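Local coordinates for meso-diaminopimelate dehydrogenase (Clostridium tetani, PDB 3WGY), which catalyses, in its natural form, the NADP-dependent oxidative deamination of meso-diaminopimelate, and is held here as an engineered variant with the 2-oxo acid 4-methyl-2-oxovalerate bound, at residues I116-L127 against V283-I291; R194-P205 against F225-T236. The protein carries 6 engineered substitutions. All coordinates share one frame; numbering follows the deposited sequence.

Interaction 1: residues I116-L127 against V283-I291; sequences ISLISTGWDPGL and VLVAYSRAI
Leu118 and Ile291 face each other where strand 116-118 runs over helix 283-291 in nearly opposite direction, the axes of the two short segments 9.5 Å apart at 155°; beyond the strand the chain closes in, bringing CA of Gly122 within 5.5 Å of CA of Val283. No hydrogen bond spans the contact. Ile291 works with two branches: its CG2 meets Ile116 CG2 at 3.7 Å, while its CD1 presses on Leu118 CB at 3.4 Å, tighter than usual for two carbons. With CG anti to its backbone N (chi1 168°), Leu118 sends CD2 across the root of Tyr287, 3.5 Å from Tyr287 CB, and meets the ring obliquely. Thr121 fills the next place along the helix with both its branches. Its OG1 sits over one ring face of Tyr287, displaced toward the rim and 3.3 Å from Tyr287 CD2, and this buried hydroxyl has no hydrogen-bonding partner in the model; its CG2 is 3.3 Å from Leu284 CD2, also tighter than usual. Val283 is divided as well, CG1 lying 3.6 Å from Gly122 N and CG2 meeting Leu127 CD1 tip to tip. Gly122 is the N-cap of the following helix, whose first turn is of the wider pi type: Leu127 N bonds to Gly122 O. Leu134 and Ile138 of the second subunit also pack on Leu127 and Val283. Helix against the parallel sheet that includes strand 116-118 is the layered packing of a Rossmann-type domain, here at the turn where the chain leaves the sheet.

Interaction 2: residues R194-P205 against F225-T236; sequences REKHEMVCYVVP and FADYNTTVHFIT. Engineered in segment 194-205: Met199 (natural residue Arg).
Parallel beta pairing joins strand 197-205 to strand 230-234, the outermost strand of a mixed sheet, with the segment axes 4.6 Å apart at 29°. Six backbone hydrogen bonds, from Met199 N to Asn229 O through to Ile235 N to Val203 O, document the register; Val203 N to His233 O measures 2.7 Å. Engineered Met199 lies on the face shared with Cys201 and Val203. Its chain, bent at chi3 (-148°), places SD over the face of the Tyr228 ring, 4.5 Å from the ring centroid, a Met-aromatic contact; SD makes a second one, obliquely, with Phe225, 3.5 Å from Phe225 CD1. Cys201 SG meets that same Phe225 ring at CE1. On the other face, Tyr202 and His233 lie side by side, ring planes 33° apart, while Val200 CG1 touches the imidazole edge at His233 CD2, 3.5 Å away. Where the strands begin, one water accepts from Asn229 N and donates to Arg194 O and His197 O. Helix 211-219 connects the two strands as a beta-alpha-beta unit and packs on Cys201 and Val203 through Ile218; helix 154-162 shares that face, its pocket residue His156 meeting Phe225 edge-to-face, and strand 166-175 flanks strand 197-205 on its other edge.

In the fold
The two interactions involve different sheets, their centres 33 Å apart and without a touch, and interaction 2 lies in sequence wholly within the loop that interaction 1 closes. Interaction 1 is core: all nine touching residues are buried, cohesion is almost wholly apolar, and the surface covered is 499 Å². Interaction 2 lies farther out, about 23 Å from the chain centre, buries 1164 Å² and combines regular backbone bonding with aromatic, sulfur and water-mediated contacts at a partly open sheet edge. Helix-on-sheet packing thus contrasts with strand-to-strand pairing. Interaction 1 adjoins the second subunit, which does not touch interaction 2; the latter instead lies near the bound oxo acid, about 8 Å from the side chain of Met199.

Interaction 1: residues I116-L127 against V283-I291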
loop_
_atom_site.group_PDB
_atom_site.type_symbol
_atom_site.label_atom_id
_atom_site.label_comp_id
_atom_site.label_asym_id
_atom_site.label_seq_id
_atom_site.Cartn_x
_atom_site.Cartn_y
_atom_site.Cartn_z
ATOM N N ILE B 116 -17.784 -15.681 9.403
ATOM C CA ILE B 116 -16.502 -14.994 9.416
ATOM C C ILE B 116 -16.761 -13.527 9.702
ATOM O O ILE B 116 -17.726 -12.956 9.206
ATOM C CB ILE B 116 -15.754 -15.147 8.068
ATOM C CG1 ILE B 116 -14.540 -14.212 8.031
ATOM C CG2 ILE B 116 -16.692 -14.853 6.912
ATOM C CD1 ILE B 116 -13.654 -14.414 6.821
ATOM N N SER B 117 -15.902 -12.924 10.517
ATOM C CA SER B 117 -16.055 -11.518 10.874
ATOM C C SER B 117 -14.782 -10.718 10.664
ATOM O O SER B 117 -13.728 -11.067 11.189
ATOM C CB SER B 117 -16.478 -11.375 12.338
ATOM O OG SER B 117 -17.783 -11.879 12.543
ATOM N N LEU B 118 -14.885 -9.644 9.896
ATOM C CA LEU B 118 -13.740 -8.777 9.653
ATOM C C LEU B 118 -13.829 -7.598 10.619
ATOM O O LEU B 118 -14.802 -6.850 10.607
ATOM C CB LEU B 118 -13.749 -8.261 8.211
ATOM C CG LEU B 118 -12.757 -7.126 7.944
ATOM C CD1 LEU B 118 -11.346 -7.607 8.266
ATOM C CD2 LEU B 118 -12.865 -6.673 6.482
ATOM N N ILE B 119 -12.823 -7.445 11.466
ATOM C CA ILE B 119 -12.822 -6.342 12.416
ATOM C C ILE B 119 -11.753 -5.302 12.086
ATOM O O ILE B 119 -10.761 -5.599 11.418
ATOM C CB ILE B 119 -12.551 -6.823 13.853
ATOM C CG1 ILE B 119 -11.075 -7.189 14.001
ATOM C CG2 ILE B 119 -13.419 -8.047 14.174
ATOM C CD1 ILE B 119 -10.609 -7.274 15.431
ATOM N N SER B 120 -11.988 -4.080 12.552
ATOM C CA SER B 120 -11.062 -2.972 12.397
ATOM C C SER B 120 -10.573 -2.596 10.999
ATOM O O SER B 120 -9.369 -2.413 10.786
ATOM C CB SER B 120 -9.851 -3.208 13.303
ATOM O OG SER B 120 -10.247 -3.373 14.659
ATOM N N THR B 121 -11.487 -2.477 10.044
ATOM C CA THR B 121 -11.084 -2.061 8.706
ATOM C C THR B 121 -11.463 -0.580 8.557
ATOM O O THR B 121 -12.178 -0.030 9.399
ATOM C CB THR B 121 -11.746 -2.928 7.602
ATOM O OG1 THR B 121 -11.165 -2.602 6.331
ATOM C CG2 THR B 121 -13.234 -2.699 7.551
ATOM N N GLY B 122 -10.973 0.058 7.498
ATOM C CA GLY B 122 -11.226 1.474 7.268
ATOM C C GLY B 122 -9.878 2.056 6.875
ATOM O O GLY B 122 -9.048 1.311 6.338
ATOM N N TRP B 123 -9.626 3.346 7.112
ATOM C CA TRP B 123 -8.311 3.863 6.747
ATOM C C TRP B 123 -7.330 3.747 7.911
ATOM O O TRP B 123 -6.149 3.501 7.697
ATOM C CB TRP B 123 -8.361 5.293 6.155
ATOM C CG TRP B 123 -9.052 6.399 6.919
ATOM C CD1 TRP B 123 -10.399 6.597 7.051
ATOM C CD2 TRP B 123 -8.420 7.531 7.546
ATOM N NE1 TRP B 123 -10.643 7.783 7.708
ATOM C CE2 TRP B 123 -9.448 8.375 8.025
ATOM C CE3 TRP B 123 -7.085 7.911 7.745
ATOM C CZ2 TRP B 123 -9.184 9.580 8.692
ATOM C CZ3 TRP B 123 -6.824 9.113 8.408
ATOM C CH2 TRP B 123 -7.870 9.930 8.872
ATOM N N ASP B 124 -7.815 3.918 9.140
ATOM C CA ASP B 124 -6.972 3.717 10.322
ATOM C C ASP B 124 -7.845 3.540 11.550
ATOM O O ASP B 124 -8.392 4.508 12.082
ATOM C CB ASP B 124 -5.989 4.863 10.564
ATOM C CG ASP B 124 -4.851 4.460 11.511
ATOM O OD1 ASP B 124 -4.874 3.310 12.014
ATOM O OD2 ASP B 124 -3.934 5.279 11.752
ATOM N N PRO B 125 -7.974 2.293 12.029
ATOM C CA PRO B 125 -7.334 1.096 11.462
ATOM C C PRO B 125 -7.800 0.739 10.047
ATOM O O PRO B 125 -8.866 1.167 9.594
ATOM C CB PRO B 125 -7.692 0.013 12.475
ATOM C CG PRO B 125 -9.076 0.423 12.890
ATOM C CD PRO B 125 -8.909 1.919 13.107
ATOM N N GLY B 126 -6.985 -0.055 9.361
ATOM C CA GLY B 126 -7.312 -0.462 8.010
ATOM C C GLY B 126 -6.138 -0.260 7.074
ATOM O O GLY B 126 -5.105 -0.916 7.212
ATOM N N LEU B 127 -6.283 0.664 6.127
ATOM C CA LEU B 127 -5.211 0.910 5.171
ATOM C C LEU B 127 -3.910 1.363 5.834
ATOM O O LEU B 127 -2.830 0.924 5.445
ATOM C CB LEU B 127 -5.661 1.930 4.125
ATOM C CG LEU B 127 -6.984 1.565 3.444
ATOM C CD1 LEU B 127 -7.272 2.563 2.337
ATOM C CD2 LEU B 127 -6.907 0.154 2.875
ATOM N N VAL B 283 -14.116 1.754 1.750
ATOM C CA VAL B 283 -13.219 0.723 2.218
ATOM C C VAL B 283 -14.066 -0.422 2.766
ATOM O O VAL B 283 -13.817 -1.595 2.463
ATOM C CB VAL B 283 -12.279 1.252 3.335
ATOM C CG1 VAL B 283 -11.473 0.103 3.918
ATOM C CG2 VAL B 283 -11.347 2.336 2.763
ATOM N N LEU B 284 -15.078 -0.075 3.560
ATOM C CA LEU B 284 -15.952 -1.096 4.136
ATOM C C LEU B 284 -16.573 -1.954 3.035
ATOM O O LEU B 284 -16.582 -3.186 3.123
ATOM C CB LEU B 284 -17.054 -0.452 4.993
ATOM C CG LEU B 284 -16.604 0.099 6.356
ATOM C CD1 LEU B 284 -17.762 0.830 7.041
ATOM C CD2 LEU B 284 -16.114 -1.056 7.219
ATOM N N VAL B 285 -17.082 -1.304 1.997
ATOM C CA VAL B 285 -17.700 -2.020 0.891
ATOM C C VAL B 285 -16.721 -2.945 0.172
ATOM O O VAL B 285 -17.047 -4.105 -0.080
ATOM C CB VAL B 285 -18.307 -1.049 -0.131
ATOM C CG1 VAL B 285 -18.825 -1.825 -1.345
ATOM C CG2 VAL B 285 -19.441 -0.268 0.524
ATOM N N ALA B 286 -15.530 -2.446 -0.155
ATOM C CA ALA B 286 -14.543 -3.268 -0.847
ATOM C C ALA B 286 -14.212 -4.520 -0.040
ATOM O O ALA B 286 -14.118 -5.628 -0.592
ATOM C CB ALA B 286 -13.283 -2.474 -1.109
ATOM N N TYR B 287 -14.032 -4.343 1.265
ATOM C CA TYR B 287 -13.723 -5.469 2.133
ATOM C C TYR B 287 -14.904 -6.432 2.269
ATOM O O TYR B 287 -14.721 -7.591 2.637
ATOM C CB TYR B 287 -13.245 -4.973 3.497
ATOM C CG TYR B 287 -11.743 -4.784 3.515
ATOM C CD1 TYR B 287 -10.890 -5.869 3.728
ATOM C CD2 TYR B 287 -11.171 -3.550 3.203
ATOM C CE1 TYR B 287 -9.504 -5.737 3.619
ATOM C CE2 TYR B 287 -9.783 -3.404 3.091
ATOM C CZ TYR B 287 -8.959 -4.504 3.293
ATOM O OH TYR B 287 -7.597 -4.389 3.118
ATOM N N SER B 288 -16.107 -5.960 1.952
ATOM C CA SER B 288 -17.282 -6.824 2.004
ATOM C C SER B 288 -17.147 -7.857 0.902
ATOM O O SER B 288 -17.530 -9.012 1.073
ATOM C CB SER B 288 -18.569 -6.027 1.790
ATOM O OG SER B 288 -18.957 -5.405 2.997
ATOM N N ARG B 289 -16.598 -7.432 -0.233
ATOM C CA ARG B 289 -16.404 -8.335 -1.355
ATOM C C ARG B 289 -15.441 -9.437 -0.936
ATOM O O ARG B 289 -15.639 -10.603 -1.272
ATOM C CB ARG B 289 -15.832 -7.593 -2.569
ATOM C CG ARG B 289 -15.593 -8.514 -3.767
ATOM C CD ARG B 289 -15.148 -7.770 -5.017
ATOM N NE ARG B 289 -16.134 -6.795 -5.484
ATOM C CZ ARG B 289 -16.084 -5.494 -5.235
ATOM N NH1 ARG B 289 -15.089 -4.984 -4.514
ATOM N NH2 ARG B 289 -17.037 -4.702 -5.702
ATOM N N ALA B 290 -14.401 -9.061 -0.194
ATOM C CA ALA B 290 -13.399 -10.016 0.268
ATOM C C ALA B 290 -13.957 -11.006 1.281
ATOM O O ALA B 290 -13.634 -12.194 1.236
ATOM C CB ALA B 290 -12.219 -9.281 0.878
ATOM N N ILE B 291 -14.773 -10.514 2.210
ATOM C CA ILE B 291 -15.352 -11.381 3.229
ATOM C C ILE B 291 -16.320 -12.362 2.590
ATOM O O ILE B 291 -16.378 -13.530 2.972
ATOM C CB ILE B 291 -16.079 -10.562 4.307
ATOM C CG1 ILE B 291 -15.069 -9.662 5.020
ATOM C CG2 ILE B 291 -16.755 -11.489 5.302
ATOM C CD1 ILE B 291 -13.843 -10.396 5.530
#

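Interaction 2: residues R194-P205 against F225-T236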
loop_
_atom_site.group_PDB
_atom_site.type_symbol
_atom_site.label_atom_id
_atom_site.label_comp_id
_atom_site.label_asym_id
_atom_site.label_seq_id
_atom_site.Cartn_x
_atom_site.Cartn_y
_atom_site.Cartn_z
ATOM N N ARG B 194 5.122 17.184 20.378
ATOM C CA ARG B 194 5.089 18.575 19.958
ATOM C C ARG B 194 5.642 18.851 18.563
ATOM O O ARG B 194 5.321 19.878 17.958
ATOM C CB ARG B 194 5.841 19.436 20.973
ATOM C CG ARG B 194 5.662 20.918 20.729
ATOM C CD ARG B 194 6.342 21.771 21.784
ATOM N NE ARG B 194 5.500 22.909 22.126
ATOM C CZ ARG B 194 4.458 22.844 22.950
ATOM N NH1 ARG B 194 4.135 21.696 23.533
ATOM N NH2 ARG B 194 3.725 23.921 23.173
ATOM N N GLU B 195 6.472 17.951 18.049
ATOM C CA GLU B 195 7.057 18.142 16.726
ATOM C C GLU B 195 6.236 17.561 15.575
ATOM O O GLU B 195 6.308 18.067 14.455
ATOM C CB GLU B 195 8.465 17.538 16.680
ATOM C CG GLU B 195 9.424 18.097 17.720
ATOM C CD GLU B 195 10.750 17.357 17.745
ATOM O OE1 GLU B 195 10.738 16.108 17.789
ATOM O OE2 GLU B 195 11.807 18.021 17.725
ATOM N N LYS B 196 5.462 16.513 15.848
ATOM C CA LYS B 196 4.657 15.844 14.815
ATOM C C LYS B 196 3.370 16.538 14.365
ATOM O O LYS B 196 3.095 16.605 13.166
ATOM C CB LYS B 196 4.296 14.419 15.254
ATOM C CG LYS B 196 5.473 13.469 15.370
ATOM C CD LYS B 196 5.017 12.066 15.750
ATOM C CE LYS B 196 4.190 11.423 14.646
ATOM N NZ LYS B 196 3.695 10.078 15.054
ATOM N N HIS B 197 2.575 17.019 15.318
ATOM C CA HIS B 197 1.313 17.674 14.993
ATOM C C HIS B 197 1.065 18.956 15.774
ATOM O O HIS B 197 1.468 19.084 16.930
ATOM C CB HIS B 197 0.114 16.755 15.277
ATOM C CG HIS B 197 0.196 15.402 14.638
ATOM N ND1 HIS B 197 0.960 14.378 15.162
ATOM C CD2 HIS B 197 -0.427 14.893 13.547
ATOM C CE1 HIS B 197 0.800 13.294 14.424
ATOM N NE2 HIS B 197 -0.033 13.580 13.438
ATOM N N GLU B 198 0.367 19.891 15.136
ATOM C CA GLU B 198 -0.001 21.146 15.781
ATOM C C GLU B 198 -1.528 21.144 15.822
ATOM O O GLU B 198 -2.174 20.313 15.178
ATOM C CB GLU B 198 0.491 22.353 14.975
ATOM C CG GLU B 198 -0.356 22.676 13.761
ATOM C CD GLU B 198 0.077 23.954 13.054
ATOM O OE1 GLU B 198 0.111 25.021 13.700
ATOM O OE2 GLU B 198 0.379 23.896 11.844
ATOM N N MET B 199 -2.110 22.056 16.584
ATOM C CA MET B 199 -3.557 22.129 16.668
ATOM C C MET B 199 -4.047 23.538 16.387
ATOM O O MET B 199 -3.499 24.513 16.900
ATOM C CB MET B 199 -4.028 21.651 18.042
ATOM C CG MET B 199 -4.221 20.137 18.104
ATOM S SD MET B 199 -4.495 19.546 19.775
ATOM C CE MET B 199 -3.742 17.916 19.691
ATOM N N VAL B 200 -5.072 23.630 15.548
ATOM C CA VAL B 200 -5.644 24.911 15.168
ATOM C C VAL B 200 -7.116 24.939 15.540
ATOM O O VAL B 200 -7.876 24.007 15.242
ATOM C CB VAL B 200 -5.496 25.157 13.647
ATOM C CG1 VAL B 200 -5.975 26.573 13.285
ATOM C CG2 VAL B 200 -4.044 24.971 13.234
ATOM N N CYS B 201 -7.516 26.010 16.210
ATOM C CA CYS B 201 -8.900 26.155 16.621
ATOM C C CYS B 201 -9.510 27.382 15.973
ATOM O O CYS B 201 -8.830 28.377 15.718
ATOM C CB CYS B 201 -9.002 26.293 18.141
ATOM S SG CYS B 201 -8.389 24.887 19.094
ATOM N N TYR B 202 -10.800 27.293 15.683
ATOM C CA TYR B 202 -11.535 28.404 15.111
ATOM C C TYR B 202 -12.681 28.579 16.088
ATOM O O TYR B 202 -13.553 27.716 16.203
ATOM C CB TYR B 202 -12.036 28.064 13.709
ATOM C CG TYR B 202 -10.910 27.906 12.711
ATOM C CD1 TYR B 202 -10.177 26.718 12.631
ATOM C CD2 TYR B 202 -10.551 28.964 11.868
ATOM C CE1 TYR B 202 -9.116 26.588 11.736
ATOM C CE2 TYR B 202 -9.496 28.850 10.979
ATOM C CZ TYR B 202 -8.782 27.662 10.914
ATOM O OH TYR B 202 -7.733 27.560 10.033
ATOM N N VAL B 203 -12.666 29.700 16.796
ATOM C CA VAL B 203 -13.660 29.958 17.819
ATOM C C VAL B 203 -14.625 31.109 17.590
ATOM O O VAL B 203 -14.259 32.155 17.071
ATOM C CB VAL B 203 -12.952 30.193 19.182
ATOM C CG1 VAL B 203 -13.956 30.625 20.244
ATOM C CG2 VAL B 203 -12.212 28.930 19.600
ATOM N N VAL B 204 -15.871 30.883 17.986
ATOM C CA VAL B 204 -16.910 31.895 17.913
ATOM C C VAL B 204 -17.036 32.323 19.374
ATOM O O VAL B 204 -17.528 31.566 20.211
ATOM C CB VAL B 204 -18.250 31.307 17.439
ATOM C CG1 VAL B 204 -19.292 32.415 17.340
ATOM C CG2 VAL B 204 -18.063 30.616 16.090
ATOM N N PRO B 205 -16.571 33.536 19.701
ATOM C CA PRO B 205 -16.627 34.053 21.071
ATOM C C PRO B 205 -17.981 34.633 21.467
ATOM O O PRO B 205 -18.735 35.091 20.606
ATOM C CB PRO B 205 -15.550 35.126 21.058
ATOM C CG PRO B 205 -15.771 35.742 19.700
ATOM C CD PRO B 205 -15.935 34.518 18.798
ATOM N N PHE B 225 -4.613 20.314 24.697
ATOM C CA PHE B 225 -3.741 21.200 23.930
ATOM C C PHE B 225 -2.367 21.506 24.522
ATOM O O PHE B 225 -1.427 21.800 23.783
ATOM C CB PHE B 225 -4.463 22.528 23.681
ATOM C CG PHE B 225 -5.765 22.385 22.958
ATOM C CD1 PHE B 225 -5.797 22.275 21.572
ATOM C CD2 PHE B 225 -6.961 22.347 23.662
ATOM C CE1 PHE B 225 -7.007 22.126 20.896
ATOM C CE2 PHE B 225 -8.180 22.199 22.998
ATOM C CZ PHE B 225 -8.202 22.088 21.612
ATOM N N ALA B 226 -2.261 21.453 25.844
ATOM C CA ALA B 226 -1.017 21.749 26.547
ATOM C C ALA B 226 0.257 21.240 25.868
ATOM O O ALA B 226 1.235 21.977 25.746
ATOM C CB ALA B 226 -1.092 21.212 27.977
ATOM N N ASP B 227 0.247 19.990 25.419
ATOM C CA ASP B 227 1.423 19.409 24.781
ATOM C C ASP B 227 1.659 19.812 23.332
ATOM O O ASP B 227 2.724 19.528 22.790
ATOM C CB ASP B 227 1.368 17.879 24.856
ATOM C CG ASP B 227 1.471 17.356 26.278
ATOM O OD1 ASP B 227 2.418 17.751 26.988
ATOM O OD2 ASP B 227 0.608 16.551 26.687
ATOM N N TYR B 228 0.692 20.479 22.708
ATOM C CA TYR B 228 0.834 20.872 21.301
ATOM C C TYR B 228 0.868 22.373 21.050
ATOM O O TYR B 228 0.286 23.144 21.806
ATOM C CB TYR B 228 -0.319 20.301 20.461
ATOM C CG TYR B 228 -0.487 18.797 20.513
ATOM C CD1 TYR B 228 -0.976 18.170 21.658
ATOM C CD2 TYR B 228 -0.183 18.003 19.401
ATOM C CE1 TYR B 228 -1.164 16.798 21.698
ATOM C CE2 TYR B 228 -0.367 16.631 19.428
ATOM C CZ TYR B 228 -0.859 16.035 20.581
ATOM O OH TYR B 228 -1.065 14.679 20.622
ATOM N N ASN B 229 1.554 22.785 19.986
ATOM C CA ASN B 229 1.575 24.192 19.622
ATOM C C ASN B 229 0.160 24.391 19.104
ATOM O O ASN B 229 -0.252 23.720 18.154
ATOM C CB ASN B 229 2.576 24.476 18.504
ATOM C CG ASN B 229 4.009 24.212 18.918
ATOM O OD1 ASN B 229 4.382 24.422 20.075
ATOM N ND2 ASN B 229 4.829 23.766 17.969
ATOM N N THR B 230 -0.583 25.294 19.738
ATOM C CA THR B 230 -1.973 25.539 19.372
ATOM C C THR B 230 -2.233 26.971 18.928
ATOM O O THR B 230 -1.803 27.916 19.580
ATOM C CB THR B 230 -2.900 25.224 20.564
ATOM O OG1 THR B 230 -2.722 23.855 20.955
ATOM C CG2 THR B 230 -4.356 25.466 20.199
ATOM N N THR B 231 -2.938 27.117 17.812
ATOM C CA THR B 231 -3.282 28.427 17.270
ATOM C C THR B 231 -4.784 28.605 17.419
ATOM O O THR B 231 -5.550 27.657 17.225
ATOM C CB THR B 231 -2.932 28.536 15.777
ATOM O OG1 THR B 231 -1.529 28.326 15.596
ATOM C CG2 THR B 231 -3.306 29.917 15.236
ATOM N N VAL B 232 -5.206 29.813 17.772
ATOM C CA VAL B 232 -6.625 30.082 17.936
ATOM C C VAL B 232 -7.043 31.245 17.051
ATOM O O VAL B 232 -6.509 32.350 17.170
ATOM C CB VAL B 232 -6.966 30.413 19.403
ATOM C CG1 VAL B 232 -8.455 30.699 19.549
ATOM C CG2 VAL B 232 -6.554 29.253 20.303
ATOM N N HIS B 233 -7.981 30.983 16.148
ATOM C CA HIS B 233 -8.485 32.010 15.251
ATOM C C HIS B 233 -9.910 32.340 15.675
ATOM O O HIS B 233 -10.694 31.442 15.998
ATOM C CB HIS B 233 -8.498 31.512 13.803
ATOM C CG HIS B 233 -7.142 31.185 13.260
ATOM N ND1 HIS B 233 -6.193 32.154 12.999
ATOM C CD2 HIS B 233 -6.579 30.001 12.921
ATOM C CE1 HIS B 233 -5.104 31.578 12.520
ATOM N NE2 HIS B 233 -5.313 30.274 12.466
ATOM N N PHE B 234 -10.247 33.624 15.675
ATOM C CA PHE B 234 -11.590 34.034 16.055
ATOM C C PHE B 234 -12.421 34.358 14.819
ATOM O O PHE B 234 -12.014 35.144 13.964
ATOM C CB PHE B 234 -11.512 35.221 17.018
ATOM C CG PHE B 234 -10.944 34.854 18.360
ATOM C CD1 PHE B 234 -11.660 34.030 19.228
ATOM C CD2 PHE B 234 -9.679 35.284 18.741
ATOM C CE1 PHE B 234 -11.123 33.641 20.452
ATOM C CE2 PHE B 234 -9.130 34.897 19.966
ATOM C CZ PHE B 234 -9.854 34.075 20.823
ATOM N N ILE B 235 -13.579 33.718 14.716
ATOM C CA ILE B 235 -14.455 33.926 13.578
ATOM C C ILE B 235 -15.909 34.049 14.033
ATOM O O ILE B 235 -16.215 33.894 15.211
ATOM C CB ILE B 235 -14.344 32.743 12.581
ATOM C CG1 ILE B 235 -14.804 31.450 13.254
ATOM C CG2 ILE B 235 -12.906 32.585 12.102
ATOM C CD1 ILE B 235 -14.895 30.279 12.302
ATOM N N THR B 236 -16.803 34.321 13.089
ATOM C CA THR B 236 -18.225 34.445 13.388
ATOM C C THR B 236 -18.906 33.090 13.229
ATOM O O THR B 236 -18.314 32.138 12.715
ATOM C CB THR B 236 -18.921 35.404 12.422
ATOM O OG1 THR B 236 -19.032 34.776 11.137
ATOM C CG2 THR B 236 -18.128 36.702 12.288
HETATM O O HOH W 1 2.801 20.788 18.634
HETATM O O HOH W 2 6.896 21.848 17.336
HETATM O O HOH W 3 -0.784 25.699 15.851
#